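Local structure of thiosulfate reductase (Thermus thermophilus, 2VPZ) at residues L468-V473 with P704-A709; P627-A632 with H697-K702; G678-K683 with R712-N717. The protein probably acts as an oxidoreductase of the molybdopterin family, carrying two guanosine dinucleotide cofactors, a molybdenum atom and a [4Fe-4S] cluster. One frame throughout, in Å; residues are numbered along the deposited sequence.

Interaction 1 (L468-V473 with P704-A709). With MGD (2-amino-5,6-dimercapto-7-methyl-3,7,8a,9-tetrahydro-8-oxa-1,3,9,10-tetraaza-anthracen-4-one guanosine dinucleotide), chain H.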
# COMPACT_ATOMS: atom_id res chain seq x y z
N LEU A 468 41.21 -8.48 -26.20
CA LEU A 468 41.30 -7.05 -25.99
C LEU A 468 42.74 -6.66 -25.56
O LEU A 468 43.51 -7.53 -25.16
CB LEU A 468 40.24 -6.61 -24.93
CG LEU A 468 38.74 -7.00 -25.11
CD1 LEU A 468 38.01 -7.13 -23.74
CD2 LEU A 468 38.02 -5.98 -26.03
N PRO A 469 43.13 -5.37 -25.75
CA PRO A 469 44.47 -4.95 -25.35
C PRO A 469 44.47 -4.51 -23.87
O PRO A 469 44.46 -3.32 -23.57
CB PRO A 469 44.81 -3.80 -26.29
CG PRO A 469 43.48 -3.24 -26.71
CD PRO A 469 42.54 -4.45 -26.73
N GLN A 470 44.44 -5.51 -22.98
CA GLN A 470 44.44 -5.30 -21.52
C GLN A 470 45.81 -4.84 -21.01
O GLN A 470 46.76 -4.81 -21.77
CB GLN A 470 44.06 -6.59 -20.85
CG GLN A 470 42.68 -7.09 -21.17
CD GLN A 470 41.81 -7.12 -19.93
OE1 GLN A 470 40.64 -7.50 -19.96
NE2 GLN A 470 42.41 -6.69 -18.81
N GLU A 471 45.93 -4.54 -19.72
CA GLU A 471 47.24 -4.11 -19.22
C GLU A 471 48.31 -5.22 -19.17
O GLU A 471 49.51 -4.91 -19.26
CB GLU A 471 47.17 -3.43 -17.83
CG GLU A 471 48.55 -2.96 -17.38
CD GLU A 471 48.67 -2.73 -15.89
OE1 GLU A 471 49.73 -2.24 -15.44
OE2 GLU A 471 47.70 -3.06 -15.18
N HIS A 472 47.94 -6.49 -19.05
CA HIS A 472 48.94 -7.59 -19.01
C HIS A 472 49.22 -8.26 -20.39
O HIS A 472 50.09 -9.10 -20.49
CB HIS A 472 48.52 -8.75 -18.11
CG HIS A 472 47.50 -9.63 -18.70
ND1 HIS A 472 47.77 -10.78 -19.35
CD2 HIS A 472 46.20 -9.41 -18.88
CE1 HIS A 472 46.67 -11.25 -19.91
NE2 HIS A 472 45.69 -10.43 -19.63
N VAL A 473 48.44 -7.93 -21.42
CA VAL A 473 48.65 -8.48 -22.77
C VAL A 473 49.76 -7.65 -23.47
O VAL A 473 50.57 -8.18 -24.26
CB VAL A 473 47.33 -8.45 -23.66
CG1 VAL A 473 47.62 -8.89 -25.10
CG2 VAL A 473 46.22 -9.32 -23.02
N PRO A 704 45.27 2.08 -21.53
CA PRO A 704 44.83 3.11 -22.49
C PRO A 704 44.17 2.68 -23.80
O PRO A 704 43.38 3.42 -24.38
CB PRO A 704 46.10 3.93 -22.78
CG PRO A 704 47.08 3.54 -21.71
CD PRO A 704 46.73 2.09 -21.39
N LEU A 705 44.53 1.50 -24.26
CA LEU A 705 44.00 0.99 -25.52
C LEU A 705 42.56 0.46 -25.41
O LEU A 705 41.85 0.41 -26.41
CB LEU A 705 44.98 0.01 -26.18
CG LEU A 705 46.34 0.63 -26.62
CD1 LEU A 705 47.30 -0.47 -27.13
CD2 LEU A 705 46.12 1.71 -27.71
N MET A 706 42.15 0.03 -24.21
CA MET A 706 40.72 -0.36 -23.97
C MET A 706 40.20 1.06 -23.55
O MET A 706 40.21 1.44 -22.37
CB MET A 706 40.55 -1.41 -22.83
CG MET A 706 40.94 -2.88 -23.15
SD MET A 706 40.90 -3.99 -21.68
CE MET A 706 39.14 -4.34 -21.51
N ARG A 707 39.76 1.84 -24.54
CA ARG A 707 39.34 3.21 -24.33
C ARG A 707 38.18 3.53 -23.35
O ARG A 707 38.22 4.59 -22.70
CB ARG A 707 39.21 3.93 -25.71
CG ARG A 707 40.56 3.97 -26.52
CD ARG A 707 40.63 5.08 -27.60
NE ARG A 707 40.53 6.44 -27.05
CZ ARG A 707 39.93 7.48 -27.64
NH1 ARG A 707 39.35 7.34 -28.82
NH2 ARG A 707 39.88 8.66 -27.02
N LEU A 708 37.18 2.68 -23.18
CA LEU A 708 36.16 2.96 -22.14
C LEU A 708 36.31 2.26 -20.78
O LEU A 708 35.42 2.41 -19.94
CB LEU A 708 34.67 2.81 -22.62
CG LEU A 708 34.29 1.96 -23.80
CD1 LEU A 708 32.74 1.84 -23.93
CD2 LEU A 708 34.90 2.57 -25.09
N ALA A 709 37.35 1.47 -20.55
CA ALA A 709 37.55 0.84 -19.23
C ALA A 709 38.70 1.53 -18.49
O ALA A 709 38.79 1.48 -17.24
CB ALA A 709 37.84 -0.70 -19.36
PB MGD H . 38.89 -12.04 -16.23
O1B MGD H . 39.19 -10.76 -15.51
O2B MGD H . 37.60 -12.19 -16.97
O3B MGD H . 39.23 -13.18 -15.14
O3A MGD H . 39.88 -14.91 -13.44
PA MGD H . 39.97 -14.61 -15.01
O1A MGD H . 39.13 -15.50 -15.92
O2A MGD H . 41.42 -14.41 -15.29
O5' MGD H . 40.00 -12.29 -17.31
C5' MGD H . 39.70 -12.90 -18.57
C4' MGD H . 40.86 -12.56 -19.50
O4' MGD H . 40.58 -13.40 -20.61
C3' MGD H . 40.88 -11.15 -20.03
O3' MGD H . 42.24 -10.89 -20.40
C2' MGD H . 39.97 -11.27 -21.27
O2' MGD H . 40.29 -10.21 -22.14
C1' MGD H . 40.33 -12.64 -21.84
N9 MGD H . 39.34 -13.36 -22.71
C8 MGD H . 38.01 -13.33 -22.60
N7 MGD H . 37.37 -14.11 -23.50
C5 MGD H . 38.32 -14.74 -24.23
C6 MGD H . 38.39 -15.78 -25.35
O6 MGD H . 37.34 -16.26 -25.91
N1 MGD H . 39.65 -16.15 -25.75
C2 MGD H . 40.81 -15.65 -25.22
N2 MGD H . 42.05 -16.03 -25.64
N3 MGD H . 40.76 -14.76 -24.22
C4 MGD H . 39.61 -14.24 -23.68
C10 MGD H . 38.72 -15.58 -12.85
C11 MGD H . 39.09 -15.94 -11.44
O11 MGD H . 39.72 -14.78 -10.90
C12 MGD H . 38.00 -16.42 -10.55
S12 MGD H . 36.92 -17.65 -11.02
C13 MGD H . 37.86 -15.97 -9.30
S13 MGD H . 36.67 -16.39 -8.23
C14 MGD H . 38.74 -15.06 -8.62
N15 MGD H . 38.00 -13.79 -8.36
C16 MGD H . 38.80 -12.77 -7.91
C17 MGD H . 38.39 -11.64 -7.07
O17 MGD H . 37.19 -11.50 -6.71
N18 MGD H . 39.34 -10.78 -6.68
C19 MGD H . 40.63 -10.90 -7.03
N19 MGD H . 41.57 -9.96 -6.67
N20 MGD H . 41.05 -11.93 -7.77
C21 MGD H . 40.23 -12.85 -8.25
N22 MGD H . 40.69 -13.82 -9.05
C23 MGD H . 39.94 -14.94 -9.50
O HOH W 1 45.99 -1.02 -23.22

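Interaction 2 (P627-A632 with H697-K702). With MGD (2-amino-5,6-dimercapto-7-methyl-3,7,8a,9-tetrahydro-8-oxa-1,3,9,10-tetraaza-anthracen-4-one guanosine dinucleotide), chain H.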
# COMPACT_ATOMS: atom_id res chain seq x y z
N PRO A 627 26.04 -7.37 -10.70
CA PRO A 627 25.20 -8.24 -11.54
C PRO A 627 25.34 -8.27 -13.07
O PRO A 627 24.93 -9.22 -13.78
CB PRO A 627 23.76 -7.90 -11.10
CG PRO A 627 23.85 -6.40 -10.72
CD PRO A 627 25.25 -6.28 -10.08
N VAL A 628 25.99 -7.21 -13.54
CA VAL A 628 26.18 -6.83 -14.94
C VAL A 628 27.60 -6.91 -15.57
O VAL A 628 27.78 -6.77 -16.79
CB VAL A 628 25.59 -5.35 -15.01
CG1 VAL A 628 26.12 -4.58 -16.19
CG2 VAL A 628 24.03 -5.39 -15.00
N HIS A 629 28.62 -7.12 -14.74
CA HIS A 629 29.99 -7.21 -15.20
C HIS A 629 30.61 -8.57 -14.83
O HIS A 629 30.35 -9.11 -13.75
CB HIS A 629 30.86 -6.03 -14.59
CG HIS A 629 30.66 -4.67 -15.19
ND1 HIS A 629 31.07 -4.33 -16.44
CD2 HIS A 629 30.07 -3.57 -14.70
CE1 HIS A 629 30.74 -3.08 -16.71
NE2 HIS A 629 30.13 -2.60 -15.65
N THR A 630 31.40 -9.15 -15.73
CA THR A 630 32.09 -10.40 -15.41
C THR A 630 33.55 -10.03 -14.94
O THR A 630 34.17 -9.15 -15.55
CB THR A 630 32.14 -11.34 -16.67
OG1 THR A 630 30.81 -11.76 -17.03
CG2 THR A 630 33.01 -12.58 -16.38
N PHE A 631 34.05 -10.57 -13.84
CA PHE A 631 35.44 -10.28 -13.35
C PHE A 631 36.07 -8.93 -13.69
O PHE A 631 35.88 -7.94 -12.97
CB PHE A 631 36.36 -11.38 -13.85
CG PHE A 631 35.90 -12.76 -13.53
CD1 PHE A 631 35.75 -13.72 -14.52
CD2 PHE A 631 35.58 -13.07 -12.21
CE1 PHE A 631 35.27 -14.98 -14.21
CE2 PHE A 631 35.09 -14.35 -11.86
CZ PHE A 631 34.94 -15.31 -12.86
N ALA A 632 36.86 -8.90 -14.76
CA ALA A 632 37.49 -7.71 -15.30
C ALA A 632 37.16 -7.44 -16.80
O ALA A 632 36.96 -6.29 -17.19
CB ALA A 632 39.02 -7.75 -15.14
N HIS A 697 34.91 -6.20 -7.51
CA HIS A 697 36.19 -6.61 -8.19
C HIS A 697 36.19 -6.38 -9.71
O HIS A 697 35.17 -6.56 -10.37
CB HIS A 697 36.53 -8.13 -7.97
CG HIS A 697 37.52 -8.72 -8.92
ND1 HIS A 697 38.81 -8.29 -8.98
CD2 HIS A 697 37.38 -9.62 -9.90
CE1 HIS A 697 39.43 -8.88 -9.97
NE2 HIS A 697 38.58 -9.70 -10.55
N GLY A 698 37.33 -6.01 -10.30
CA GLY A 698 37.41 -5.79 -11.75
C GLY A 698 37.46 -4.40 -12.35
O GLY A 698 37.39 -4.24 -13.57
N PHE A 699 37.53 -3.35 -11.53
CA PHE A 699 37.63 -1.98 -12.06
C PHE A 699 39.07 -1.49 -11.81
O PHE A 699 39.91 -2.29 -11.36
CB PHE A 699 36.60 -1.02 -11.44
CG PHE A 699 35.18 -1.18 -11.97
CD1 PHE A 699 34.33 -2.15 -11.44
CD2 PHE A 699 34.70 -0.36 -13.00
CE1 PHE A 699 33.02 -2.31 -11.93
CE2 PHE A 699 33.41 -0.49 -13.51
CZ PHE A 699 32.55 -1.47 -12.97
N GLY A 700 39.38 -0.23 -12.12
CA GLY A 700 40.74 0.27 -11.94
C GLY A 700 41.75 -0.12 -13.00
O GLY A 700 42.95 -0.23 -12.70
N HIS A 701 41.32 -0.34 -14.23
CA HIS A 701 42.25 -0.71 -15.31
C HIS A 701 43.24 0.43 -15.65
O HIS A 701 42.84 1.61 -15.64
CB HIS A 701 41.49 -1.05 -16.67
CG HIS A 701 40.62 -2.25 -16.66
ND1 HIS A 701 40.97 -3.43 -17.24
CD2 HIS A 701 39.40 -2.44 -16.15
CE1 HIS A 701 40.00 -4.31 -17.08
NE2 HIS A 701 39.03 -3.73 -16.41
N LYS A 702 44.51 0.09 -15.89
CA LYS A 702 45.48 1.07 -16.41
C LYS A 702 45.79 0.38 -17.77
O LYS A 702 46.73 -0.41 -17.90
CB LYS A 702 46.77 1.21 -15.60
CG LYS A 702 46.86 0.39 -14.33
CD LYS A 702 46.40 1.16 -13.09
CE LYS A 702 46.33 0.26 -11.84
NZ LYS A 702 45.13 0.57 -10.97
PB MGD H . 38.89 -12.04 -16.23
O1B MGD H . 39.19 -10.76 -15.51
O2B MGD H . 37.60 -12.19 -16.97
O3B MGD H . 39.23 -13.18 -15.14
O3A MGD H . 39.88 -14.91 -13.44
PA MGD H . 39.97 -14.61 -15.01
O1A MGD H . 39.13 -15.50 -15.92
O2A MGD H . 41.42 -14.41 -15.29
O5' MGD H . 40.00 -12.29 -17.31
C5' MGD H . 39.70 -12.90 -18.57
C4' MGD H . 40.86 -12.56 -19.50
O4' MGD H . 40.58 -13.40 -20.61
C3' MGD H . 40.88 -11.15 -20.03
O3' MGD H . 42.24 -10.89 -20.40
C2' MGD H . 39.97 -11.27 -21.27
O2' MGD H . 40.29 -10.21 -22.14
C1' MGD H . 40.33 -12.64 -21.84
N9 MGD H . 39.34 -13.36 -22.71
C8 MGD H . 38.01 -13.33 -22.60
N7 MGD H . 37.37 -14.11 -23.50
C5 MGD H . 38.32 -14.74 -24.23
C6 MGD H . 38.39 -15.78 -25.35
O6 MGD H . 37.34 -16.26 -25.91
N1 MGD H . 39.65 -16.15 -25.75
C2 MGD H . 40.81 -15.65 -25.22
N2 MGD H . 42.05 -16.03 -25.64
N3 MGD H . 40.76 -14.76 -24.22
C4 MGD H . 39.61 -14.24 -23.68
C10 MGD H . 38.72 -15.58 -12.85
C11 MGD H . 39.09 -15.94 -11.44
O11 MGD H . 39.72 -14.78 -10.90
C12 MGD H . 38.00 -16.42 -10.55
S12 MGD H . 36.92 -17.65 -11.02
C13 MGD H . 37.86 -15.97 -9.30
S13 MGD H . 36.67 -16.39 -8.23
C14 MGD H . 38.74 -15.06 -8.62
N15 MGD H . 38.00 -13.79 -8.36
C16 MGD H . 38.80 -12.77 -7.91
C17 MGD H . 38.39 -11.64 -7.07
O17 MGD H . 37.19 -11.50 -6.71
N18 MGD H . 39.34 -10.78 -6.68
C19 MGD H . 40.63 -10.90 -7.03
N19 MGD H . 41.57 -9.96 -6.67
N20 MGD H . 41.05 -11.93 -7.77
C21 MGD H . 40.23 -12.85 -8.25
N22 MGD H . 40.69 -13.82 -9.05
C23 MGD H . 39.94 -14.94 -9.50

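Interaction 3 (G678-K683 with R712-N717). With MGD (2-amino-5,6-dimercapto-7-methyl-3,7,8a,9-tetrahydro-8-oxa-1,3,9,10-tetraaza-anthracen-4-one guanosine dinucleotide), chain H.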
# COMPACT_ATOMS: atom_id res chain seq x y z
N GLY A 678 43.20 4.52 -7.56
CA GLY A 678 42.48 5.56 -8.33
C GLY A 678 41.22 6.06 -7.66
O GLY A 678 40.62 5.21 -6.98
N PRO A 679 40.72 7.33 -7.88
CA PRO A 679 39.48 7.79 -7.22
C PRO A 679 38.17 7.00 -7.42
O PRO A 679 37.79 6.75 -8.56
CB PRO A 679 39.37 9.27 -7.67
CG PRO A 679 39.97 9.29 -9.05
CD PRO A 679 40.98 8.09 -9.11
N VAL A 680 37.52 6.61 -6.31
CA VAL A 680 36.24 5.84 -6.25
C VAL A 680 35.12 6.60 -5.55
O VAL A 680 35.37 7.34 -4.59
CB VAL A 680 36.31 4.50 -5.39
CG1 VAL A 680 35.91 3.32 -6.24
CG2 VAL A 680 37.67 4.35 -4.75
N ARG A 681 33.89 6.40 -6.01
CA ARG A 681 32.77 7.08 -5.39
C ARG A 681 32.45 6.46 -4.02
O ARG A 681 32.54 5.24 -3.83
CB ARG A 681 31.53 7.07 -6.29
CG ARG A 681 30.82 8.41 -6.31
CD ARG A 681 29.51 8.35 -7.12
NE ARG A 681 28.46 7.57 -6.46
CZ ARG A 681 27.95 6.41 -6.89
NH1 ARG A 681 28.38 5.85 -8.01
NH2 ARG A 681 26.97 5.81 -6.19
N VAL A 682 32.12 7.33 -3.07
CA VAL A 682 31.78 6.93 -1.69
C VAL A 682 30.26 6.59 -1.58
O VAL A 682 29.44 7.31 -2.16
CB VAL A 682 32.15 8.07 -0.67
CG1 VAL A 682 31.65 7.71 0.74
CG2 VAL A 682 33.68 8.30 -0.66
N LYS A 683 29.92 5.53 -0.85
CA LYS A 683 28.54 5.05 -0.69
C LYS A 683 28.13 4.82 0.77
O LYS A 683 28.09 3.65 1.29
CB LYS A 683 28.30 3.82 -1.56
CG LYS A 683 26.85 3.59 -1.97
CD LYS A 683 26.29 2.36 -1.27
CE LYS A 683 25.69 1.36 -2.27
NZ LYS A 683 24.52 0.61 -1.69
N ARG A 712 38.76 4.11 -14.73
CA ARG A 712 37.50 4.08 -13.97
C ARG A 712 37.42 3.14 -12.73
O ARG A 712 37.78 1.96 -12.83
CB ARG A 712 36.35 3.78 -15.00
CG ARG A 712 36.63 4.44 -16.39
CD ARG A 712 35.49 4.37 -17.46
NE ARG A 712 34.55 5.49 -17.38
CZ ARG A 712 34.40 6.49 -18.24
NH1 ARG A 712 35.13 6.57 -19.34
NH2 ARG A 712 33.49 7.42 -18.00
N GLY A 713 37.02 3.69 -11.58
CA GLY A 713 36.93 2.95 -10.33
C GLY A 713 38.25 2.58 -9.66
O GLY A 713 39.31 2.99 -10.12
N ALA A 714 38.20 1.80 -8.58
CA ALA A 714 39.38 1.33 -7.84
C ALA A 714 39.55 -0.18 -8.07
O ALA A 714 38.55 -0.89 -8.11
CB ALA A 714 39.21 1.60 -6.34
N SER A 715 40.79 -0.66 -8.21
CA SER A 715 41.06 -2.09 -8.39
C SER A 715 41.25 -2.79 -7.01
O SER A 715 42.10 -2.37 -6.24
CB SER A 715 42.33 -2.34 -9.23
OG SER A 715 42.77 -3.69 -9.11
N ASP A 716 40.46 -3.83 -6.69
CA ASP A 716 40.65 -4.53 -5.40
C ASP A 716 42.01 -5.29 -5.37
O ASP A 716 42.73 -5.25 -4.35
CB ASP A 716 39.46 -5.49 -5.08
CG ASP A 716 39.40 -6.75 -5.97
OD1 ASP A 716 39.37 -6.63 -7.21
OD2 ASP A 716 39.35 -7.86 -5.40
N ASN A 717 42.36 -5.92 -6.49
CA ASN A 717 43.61 -6.69 -6.69
C ASN A 717 44.89 -5.84 -6.53
O ASN A 717 45.90 -6.33 -6.02
CB ASN A 717 43.66 -7.36 -8.07
CG ASN A 717 44.66 -8.50 -8.11
OD1 ASN A 717 45.52 -8.57 -9.00
ND2 ASN A 717 44.55 -9.39 -7.15
PB MGD H . 38.89 -12.04 -16.23
O1B MGD H . 39.19 -10.76 -15.51
O2B MGD H . 37.60 -12.19 -16.97
O3B MGD H . 39.23 -13.18 -15.14
O3A MGD H . 39.88 -14.91 -13.44
PA MGD H . 39.97 -14.61 -15.01
O1A MGD H . 39.13 -15.50 -15.92
O2A MGD H . 41.42 -14.41 -15.29
O5' MGD H . 40.00 -12.29 -17.31
C5' MGD H . 39.70 -12.90 -18.57
C4' MGD H . 40.86 -12.56 -19.50
O4' MGD H . 40.58 -13.40 -20.61
C3' MGD H . 40.88 -11.15 -20.03
O3' MGD H . 42.24 -10.89 -20.40
C2' MGD H . 39.97 -11.27 -21.27
O2' MGD H . 40.29 -10.21 -22.14
C1' MGD H . 40.33 -12.64 -21.84
N9 MGD H . 39.34 -13.36 -22.71
C8 MGD H . 38.01 -13.33 -22.60
N7 MGD H . 37.37 -14.11 -23.50
C5 MGD H . 38.32 -14.74 -24.23
C6 MGD H . 38.39 -15.78 -25.35
O6 MGD H . 37.34 -16.26 -25.91
N1 MGD H . 39.65 -16.15 -25.75
C2 MGD H . 40.81 -15.65 -25.22
N2 MGD H . 42.05 -16.03 -25.64
N3 MGD H . 40.76 -14.76 -24.22
C4 MGD H . 39.61 -14.24 -23.68
C10 MGD H . 38.72 -15.58 -12.85
C11 MGD H . 39.09 -15.94 -11.44
O11 MGD H . 39.72 -14.78 -10.90
C12 MGD H . 38.00 -16.42 -10.55
S12 MGD H . 36.92 -17.65 -11.02
C13 MGD H . 37.86 -15.97 -9.30
S13 MGD H . 36.67 -16.39 -8.23
C14 MGD H . 38.74 -15.06 -8.62
N15 MGD H . 38.00 -13.79 -8.36
C16 MGD H . 38.80 -12.77 -7.91
C17 MGD H . 38.39 -11.64 -7.07
O17 MGD H . 37.19 -11.50 -6.71
N18 MGD H . 39.34 -10.78 -6.68
C19 MGD H . 40.63 -10.90 -7.03
N19 MGD H . 41.57 -9.96 -6.67
N20 MGD H . 41.05 -11.93 -7.77
C21 MGD H . 40.23 -12.85 -8.25
N22 MGD H . 40.69 -13.82 -9.05
C23 MGD H . 39.94 -14.94 -9.50
O HOH W 2 37.06 6.81 -11.35

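Interaction 1 (L468-V473 with P704-A709)
The carboxamide of Q470 lies between the thioether of M706 on one face and the ribose of the MGD cofactor on the other. M706 SD stands 3.7 Å from Q470 CD, and on the opposite face MGD O3' approaches the same carbon at 3.8 Å. The ring of H472 meets that ribose oxygen differently, at its edge and near the ring plane, while one of its faces carries V473 CG2. M706 is bent at its last torsion (chi3 79°), which puts CE between the amide oxygen of Q470 and L468 CD1, the latter at 3.7 Å; the side chains of L468 and M706 run roughly at right angles. The flank of the contact is made by P469, whose CG rests 3.6 Å from L705 CB, again with the two side chains crossing nearly perpendicularly. Each segment makes a tight turn at a contact residue, P469 and M706 both being centres of inverse gamma turns, and P469 O lies 3.6 Å from M706 CG. The backbones are joined through a water, which donates to P469 O at 2.8 Å and accepts from L705 N at 3.1 Å. Segment 468-473 belongs to the molybdopterin oxidoreductase family region, 704-709 to the dinucleotide-binding one, and the contact joins these two loops on the side of Q470 away from the ribose. Chemically the junction rests on carbon and sulfur contacts with one bridging water, and M706 backs, as a second-shell residue, the Q470 amide that borders the nucleotide.

Interaction 2 (P627-A632 with H697-K702)
F699 and H629 form the aromatic part of the contact, a T-shaped pair in which the edge of F699 is directed at the face of H629, with ring centroids 5.2 Å apart and planes at 81°. The imidazole of H629 is fixed from outside by the carbonyl of D644, which receives its NE2. Two further rings serve the cofactor. F631 lays one face over MGD C10, centred on that atom, beside the pyrophosphate. H697, with CG swung away from the backbone N (chi1 162°), spreads its ring nearly parallel to the pterin, ND1 lying 3.4 Å from MGD N18; ND1 is hydrogen-bonded to D716 OD1.

Between the backbones, G698 CA gives a CA-H...O contact of 2.9 Å to F631 O, with an angle of 145° at the hydrogen, and the closeness of the chains together with the positive phi of G698 calls for glycine here. F631 O also comes 3.0 Å from H697 O, two acceptors with no hydrogen bond between them. A632 O lies at the edge of the H701 ring, 3.4 Å from NE2, at most a weak bond and a doubtful one, since the position of that oxygen is less sure. Within 697-702, H701 NE2 bonds weakly to G698 O at 3.3 Å.

Toward the cofactor, A632 N makes a weak bond to MGD O1B at 3.1 Å. The second MGD is gripped by F631 N and H629 O, and the side chain of F631 comes within about 5 Å of the molybdenum atom.

Both segments are loops leaving the C-terminal ends of strands 619-624 and 692-696, parallel neighbours in the mixed sheet of the dinucleotide-binding domain. Helix 638-641 closes the aromatic pair, M641 touching both H629 and F699, while P627 packs on Y5 of the neighbouring membrane-spanning chain.

Interaction 3 (G678-K683 with R712-N717)
A714 and V680 meet through their methyl groups, V680 CG2 lying 3.5 Å from A714 CB. The other branch of the valine, CG1, approaches the same methyl at 3.7 Å, so that A714 CB sits against both. The valine reaches this arrangement with chi1 at -123°, away from the usual staggered positions. Its CG1 also lies 3.6 Å from A714 N, so both valine branches reach the alanine, and G678 O adds a further touch to A714 CB at 3.9 Å.

G713 contributes as much buried surface as V680. Its backbone passes beside V680 CG1, and its positive phi favours glycine. The two chains do not pair as a sheet here; instead a water donates to P679 O at 2.9 Å and accepts from G713 N at 3.1 Å, bridging strand and loop.

Past this seam the loop runs on to the cofactor. D716 OD2 takes MGD N18 at 3.2 Å, with an N-H...O angle of 150°, and MGD N19 more weakly at 3.3 Å, so one carboxylate oxygen receives two donors of the pterin. Q720 at OD2 and H697 at OD1 probably help fix the orientation of the carboxylate. S715 is secured through its backbone N to E677 and through OG to Y718 N.

In the sheet, strand 676-683 lies between strand 648-650, parallel to it, and strand 666-671, antiparallel; V680 pairs with V667, and R681 with V649. L669 of strand 666-671 touches both V680 and A714, so the loop packs against the sheet beside these two strands.

All three contacts converge on one MGD molecule: interaction 1 near the ribose, interaction 2 at the pyrophosphate and over the pterin, interaction 3 at the pterin's nitrogen edge. The second segment of each comes from the single long loop between strands 692-696 and 724-725. Interactions 2 and 3 (centres about 11 Å apart) share probable hydrogen bonds, G700 N to R712 O at 2.8 Å and H697 ND1 to D716 OD1 at a short, doubtful 2.5 Å; the aspartate that binds the pterin probably also orients the histidine ring lying on it. Interactions 1 and 2 (about 12 Å) merely pack, E471 CB lying 3.1 Å from K702 O. Interactions 1 and 3 (about 17 Å) adjoin in sequence without otherwise touching.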